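Local coordinates for FrpC operon protein (Neisseria meningitidis, PDB 5EDF) that binds the iron-regulated RTX protein FrpC and is putatively involved in adhesion, though its precise function remains unknown, at residues V102-A107 against G188-Y193; D106-S111 against E158-I163. All coordinates share one frame; numbering follows the deposited sequence.

Interaction 1. Residues V102-A107 against G188-Y193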
loop_
_atom_site.group_PDB
_atom_site.type_symbol
_atom_site.label_atom_id
_atom_site.label_comp_id
_atom_site.label_asym_id
_atom_site.label_seq_id
_atom_site.Cartn_x
_atom_site.Cartn_y
_atom_site.Cartn_z
ATOM N N VAL A 102 5.123 2.120 1.361
ATOM C CA VAL A 102 6.511 2.570 1.366
ATOM C C VAL A 102 6.916 2.941 -0.049
ATOM O O VAL A 102 6.872 2.115 -0.963
ATOM C CB VAL A 102 7.432 1.539 1.995
ATOM C CG1 VAL A 102 8.899 2.007 1.926
ATOM C CG2 VAL A 102 7.043 1.256 3.433
ATOM N N ILE A 103 7.359 4.185 -0.205
ATOM C CA ILE A 103 7.719 4.775 -1.489
ATOM C C ILE A 103 9.208 5.072 -1.500
ATOM O O ILE A 103 9.711 5.757 -0.599
ATOM C CB ILE A 103 6.947 6.071 -1.739
ATOM C CG1 ILE A 103 5.454 5.838 -1.650
ATOM C CG2 ILE A 103 7.329 6.676 -3.115
ATOM C CD1 ILE A 103 4.602 7.111 -1.608
ATOM N N ARG A 104 9.900 4.594 -2.530
ATOM C CA ARG A 104 11.328 4.871 -2.765
ATOM C C ARG A 104 11.516 5.233 -4.212
ATOM O O ARG A 104 10.666 4.949 -5.046
ATOM C CB ARG A 104 12.210 3.652 -2.468
ATOM C CG ARG A 104 12.119 3.214 -1.055
ATOM C CD ARG A 104 13.056 2.038 -0.793
ATOM N NE ARG A 104 14.408 2.551 -0.728
ATOM C CZ ARG A 104 15.136 2.722 0.384
ATOM N NH1 ARG A 104 14.706 2.340 1.573
ATOM N NH2 ARG A 104 16.328 3.256 0.275
ATOM N N LYS A 105 12.647 5.864 -4.544
ATOM C CA LYS A 105 12.954 6.113 -5.939
ATOM C C LYS A 105 14.110 5.237 -6.384
ATOM O O LYS A 105 15.250 5.542 -6.113
ATOM C CB LYS A 105 13.228 7.590 -6.173
ATOM C CG LYS A 105 13.275 7.964 -7.669
ATOM C CD LYS A 105 13.627 9.391 -7.929
ATOM C CE LYS A 105 15.072 9.649 -7.669
ATOM N NZ LYS A 105 15.872 9.323 -8.894
ATOM N N ASP A 106 13.781 4.207 -7.137
ATOM C CA ASP A 106 14.744 3.209 -7.609
ATOM C C ASP A 106 14.274 2.628 -8.910
ATOM O O ASP A 106 13.087 2.579 -9.165
ATOM C CB ASP A 106 14.844 2.073 -6.609
ATOM C CG ASP A 106 15.597 2.451 -5.358
ATOM O OD1 ASP A 106 16.704 3.016 -5.509
ATOM O OD2 ASP A 106 15.123 2.156 -4.234
ATOM N N ALA A 107 15.213 2.151 -9.722
ATOM C CA ALA A 107 14.859 1.406 -10.903
ATOM C C ALA A 107 14.057 0.178 -10.486
ATOM O O ALA A 107 14.348 -0.445 -9.473
ATOM C CB ALA A 107 16.139 1.010 -11.695
ATOM N N GLY A 188 8.823 5.605 -11.946
ATOM C CA GLY A 188 10.214 5.681 -11.457
ATOM C C GLY A 188 10.375 5.409 -9.964
ATOM O O GLY A 188 11.509 5.334 -9.447
ATOM N N PHE A 189 9.250 5.265 -9.282
ATOM C CA PHE A 189 9.239 4.958 -7.856
ATOM C C PHE A 189 8.939 3.501 -7.638
ATOM O O PHE A 189 8.261 2.869 -8.462
ATOM C CB PHE A 189 8.200 5.802 -7.094
ATOM C CG PHE A 189 8.435 7.271 -7.230
ATOM C CD1 PHE A 189 9.327 7.894 -6.405
ATOM C CD2 PHE A 189 7.798 8.028 -8.234
ATOM C CE1 PHE A 189 9.610 9.283 -6.578
ATOM C CE2 PHE A 189 8.032 9.393 -8.387
ATOM C CZ PHE A 189 8.953 10.007 -7.567
ATOM N N THR A 190 9.448 2.930 -6.568
ATOM C CA THR A 190 8.965 1.640 -6.108
ATOM C C THR A 190 7.970 1.877 -4.987
ATOM O O THR A 190 8.163 2.768 -4.152
ATOM C CB THR A 190 10.085 0.719 -5.640
ATOM O OG1 THR A 190 10.763 1.301 -4.521
ATOM C CG2 THR A 190 11.098 0.460 -6.762
ATOM N N VAL A 191 6.877 1.114 -5.023
ATOM C CA VAL A 191 5.768 1.300 -4.097
ATOM C C VAL A 191 5.410 -0.082 -3.581
ATOM O O VAL A 191 4.995 -0.958 -4.364
ATOM C CB VAL A 191 4.613 1.993 -4.806
ATOM C CG1 VAL A 191 3.448 2.151 -3.886
ATOM C CG2 VAL A 191 5.096 3.359 -5.344
ATOM N N GLN A 192 5.640 -0.316 -2.296
ATOM C CA GLN A 192 5.563 -1.653 -1.704
ATOM C C GLN A 192 4.714 -1.566 -0.462
ATOM O O GLN A 192 4.928 -0.693 0.397
ATOM C CB GLN A 192 6.955 -2.166 -1.388
ATOM C CG GLN A 192 7.840 -2.304 -2.619
ATOM C CD GLN A 192 9.269 -2.665 -2.357
ATOM O OE1 GLN A 192 9.681 -2.874 -1.231
ATOM N NE2 GLN A 192 10.052 -2.708 -3.435
ATOM N N TYR A 193 3.771 -2.493 -0.307
ATOM C CA TYR A 193 2.842 -2.398 0.806
ATOM C C TYR A 193 2.131 -3.713 1.055
ATOM O O TYR A 193 2.039 -4.555 0.174
ATOM C CB TYR A 193 1.845 -1.272 0.544
ATOM C CG TYR A 193 0.986 -1.375 -0.693
ATOM C CD1 TYR A 193 -0.309 -1.854 -0.621
ATOM C CD2 TYR A 193 1.454 -0.963 -1.932
ATOM C CE1 TYR A 193 -1.108 -1.941 -1.756
ATOM C CE2 TYR A 193 0.669 -1.030 -3.064
ATOM C CZ TYR A 193 -0.611 -1.531 -2.982
ATOM O OH TYR A 193 -1.469 -1.617 -4.059
HETATM O O HOH W 1 9.369 0.902 -2.022
HETATM O O HOH W 2 10.523 1.959 -10.305
HETATM O O HOH W 3 13.184 0.099 -3.954
#

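Interaction 2. Residues D106-S111 against E158-I163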
loop_
_atom_site.group_PDB
_atom_site.type_symbol
_atom_site.label_atom_id
_atom_site.label_comp_id
_atom_site.label_asym_id
_atom_site.label_seq_id
_atom_site.Cartn_x
_atom_site.Cartn_y
_atom_site.Cartn_z
ATOM N N ASP A 106 13.781 4.207 -7.137
ATOM C CA ASP A 106 14.744 3.209 -7.609
ATOM C C ASP A 106 14.274 2.628 -8.910
ATOM O O ASP A 106 13.087 2.579 -9.165
ATOM C CB ASP A 106 14.844 2.073 -6.609
ATOM C CG ASP A 106 15.597 2.451 -5.358
ATOM O OD1 ASP A 106 16.704 3.016 -5.509
ATOM O OD2 ASP A 106 15.123 2.156 -4.234
ATOM N N ALA A 107 15.213 2.151 -9.722
ATOM C CA ALA A 107 14.859 1.406 -10.903
ATOM C C ALA A 107 14.057 0.178 -10.486
ATOM O O ALA A 107 14.348 -0.445 -9.473
ATOM C CB ALA A 107 16.139 1.010 -11.695
ATOM N N CYS A 108 13.057 -0.139 -11.295
ATOM C CA CYS A 108 12.193 -1.281 -11.057
ATOM C C CYS A 108 12.999 -2.556 -11.158
ATOM O O CYS A 108 13.898 -2.662 -12.009
ATOM C CB CYS A 108 11.075 -1.306 -12.076
ATOM S SG CYS A 108 9.767 -2.428 -11.589
ATOM N N SER A 109 12.755 -3.488 -10.245
ATOM C CA SER A 109 13.415 -4.795 -10.352
ATOM C C SER A 109 12.409 -5.942 -10.290
ATOM O O SER A 109 12.772 -7.090 -10.007
ATOM C CB SER A 109 14.538 -4.937 -9.318
ATOM O OG SER A 109 14.084 -4.787 -7.994
ATOM N N LEU A 110 11.148 -5.638 -10.579
ATOM C CA LEU A 110 10.168 -6.680 -10.799
ATOM C C LEU A 110 10.544 -7.405 -12.087
ATOM O O LEU A 110 10.808 -6.774 -13.100
ATOM C CB LEU A 110 8.758 -6.101 -10.906
ATOM C CG LEU A 110 8.255 -5.374 -9.640
ATOM C CD1 LEU A 110 6.829 -4.938 -9.921
ATOM C CD2 LEU A 110 8.338 -6.200 -8.385
ATOM N N SER A 111 10.564 -8.733 -12.007
ATOM C CA SER A 111 10.862 -9.596 -13.147
ATOM C C SER A 111 9.804 -9.522 -14.239
ATOM O O SER A 111 8.621 -9.754 -13.961
ATOM C CB SER A 111 10.938 -11.034 -12.660
ATOM O OG SER A 111 11.386 -11.864 -13.713
ATOM N N GLU A 158 4.087 0.112 -18.266
ATOM C CA GLU A 158 4.984 1.173 -17.808
ATOM C C GLU A 158 5.185 1.120 -16.292
ATOM O O GLU A 158 6.252 1.503 -15.780
ATOM C CB GLU A 158 4.415 2.543 -18.195
ATOM C CG GLU A 158 5.471 3.527 -18.709
ATOM C CD GLU A 158 6.230 3.001 -19.929
ATOM O OE1 GLU A 158 5.580 2.491 -20.871
ATOM O OE2 GLU A 158 7.478 3.099 -19.949
ATOM N N ASN A 159 4.155 0.604 -15.612
ATOM C CA ASN A 159 4.034 0.611 -14.187
ATOM C C ASN A 159 3.653 -0.802 -13.664
ATOM O O ASN A 159 2.528 -1.029 -13.202
ATOM C CB ASN A 159 3.005 1.674 -13.766
ATOM C CG ASN A 159 3.514 3.090 -13.942
ATOM O OD1 ASN A 159 4.708 3.336 -13.969
ATOM N ND2 ASN A 159 2.594 4.032 -14.031
ATOM N N PRO A 160 4.612 -1.742 -13.698
ATOM C CA PRO A 160 4.276 -3.104 -13.376
ATOM C C PRO A 160 3.937 -3.301 -11.881
ATOM O O PRO A 160 4.266 -2.473 -11.023
ATOM C CB PRO A 160 5.544 -3.876 -13.723
ATOM C CG PRO A 160 6.595 -2.920 -13.600
ATOM C CD PRO A 160 6.004 -1.632 -14.146
ATOM N N ALA A 161 3.291 -4.410 -11.561
ATOM C CA ALA A 161 2.904 -4.703 -10.196
ATOM C C ALA A 161 2.756 -6.192 -10.037
ATOM O O ALA A 161 2.352 -6.895 -10.989
ATOM C CB ALA A 161 1.575 -4.026 -9.848
ATOM N N ILE A 162 3.033 -6.701 -8.841
ATOM C CA ILE A 162 2.731 -8.069 -8.490
ATOM C C ILE A 162 1.984 -8.075 -7.160
ATOM O O ILE A 162 2.491 -7.564 -6.137
ATOM C CB ILE A 162 3.978 -8.998 -8.481
ATOM C CG1 ILE A 162 3.605 -10.392 -7.960
ATOM C CG2 ILE A 162 5.092 -8.390 -7.665
ATOM C CD1 ILE A 162 4.543 -11.519 -8.401
ATOM N N ILE A 163 0.757 -8.615 -7.176
ATOM C CA ILE A 163 -0.115 -8.703 -6.029
ATOM C C ILE A 163 -0.173 -10.187 -5.658
ATOM O O ILE A 163 -0.471 -11.039 -6.490
ATOM C CB ILE A 163 -1.529 -8.222 -6.368
ATOM C CG1 ILE A 163 -1.534 -6.785 -6.874
ATOM C CG2 ILE A 163 -2.450 -8.423 -5.117
ATOM C CD1 ILE A 163 -2.932 -6.279 -7.385
#

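Interaction 1. Residues V102-A107 against G188-Y193
V102 and R104 pair with Q192 and T190 through two backbone hydrogen bonds each, so that strands 102-105 and 189-193 run antiparallel, their directions 160° apart. The V102 N to Q192 O bond is 3.0 Å long; T190 N to R104 O is shorter at 2.8 Å. I103 and V191 form the non-hydrogen-bonded pair between them. A chi1 of -56° sets I103 CG2 opposite the backbone N, from where it meets F189 CD1 obliquely at 4.0 Å, while R104 O lies at the edge of the ring. Branched and aromatic residues suit this face, where F189 and V191 also pack on helix 205-224. The other face, carrying V102, R104, T190 and Q192, is more polar and hydrated: T190 OG1 lies 3.4 Å from R104 CB, and one water links this hydroxyl to V102 O, another to D106 OD2. T190 CG2 turns instead to D106 CB, 4.1 Å away. At the turn, G188 adopts a positive phi (90°) that would press a side chain against the preceding carbonyl, which suits glycine. Two strands distant in sequence thus become neighbours within a nine-stranded antiparallel sheet, one face covered by helix 205-224 and strand 26-31.

Interaction 2. Residues D106-S111 against E158-I163
C108 and L110 reach from the loop 106-111 to P160 and I162, making a small apolar contact near the protein surface. C108 SG rests 3.8 Å from P160 CG, its chi1 of -166° placing it anti to the backbone N and carrying it toward the proline ring. L110 carries most of the contact and lies along one side of the start of strand 161-163, one methyl against P160 and the other against I162. With chi2 at -177°, CD1 continues the extended line of the chain from CA and comes to 4.2 Å from P160 CB, and the same methyl lies 3.7 Å from P160 O. Its other branch, CD2, approaches I162 CG2 obliquely at 4.0 Å; I162 was modelled in two conformers, so this last distance holds for one of them.

Further out, C108 is bonded to C185 of strand 178-186 by a disulfide, and C185 in turn shares backbone hydrogen bonding with P160 and touches L110. The proline is therefore held beside the sulfur by the same residue that holds the cysteine. I162 is kept in line by backbone bonding to G183, and N159 OD1 accepts from N187 N, fixing the approach to the strand. On the loop side, S111 OG bonds to T113 N, just beyond the segment. L110, S111 and I162, with M114, line the site of a bound azide, probably a guest from the crystallisation liquor.

Proline suits the entry to the strand because its rigid ring gives the sulfur and the leucine a fixed apolar surface. The two segments meet by van der Waals contact alone, so the geometry is set largely by the covalent disulfide and by the sheet, with the leucine filling in between and lining the azide pocket.

How the interactions relate
Strand 98-105, third in chain order of the large sheet, continues into the loop 106-111, so D106 and A107 belong to both contacts. The chain then passes through helix 114-120 and three strands before returning at residues 158-163, where interaction 2 closes the smaller loop, 46 residues long. After strand 178-186 it turns back at G188 into strand 189-193, and interaction 1 closes the larger loop of 80 residues, which contains the smaller. In the sheet, strand 98-105 borders 189-193, whereas 161-167 lies two places beyond 189-193, with 178-186 in between. The loop 106-111 thus spans the ends of the intervening strands, and the C108-C185 disulfide joins it to one of them.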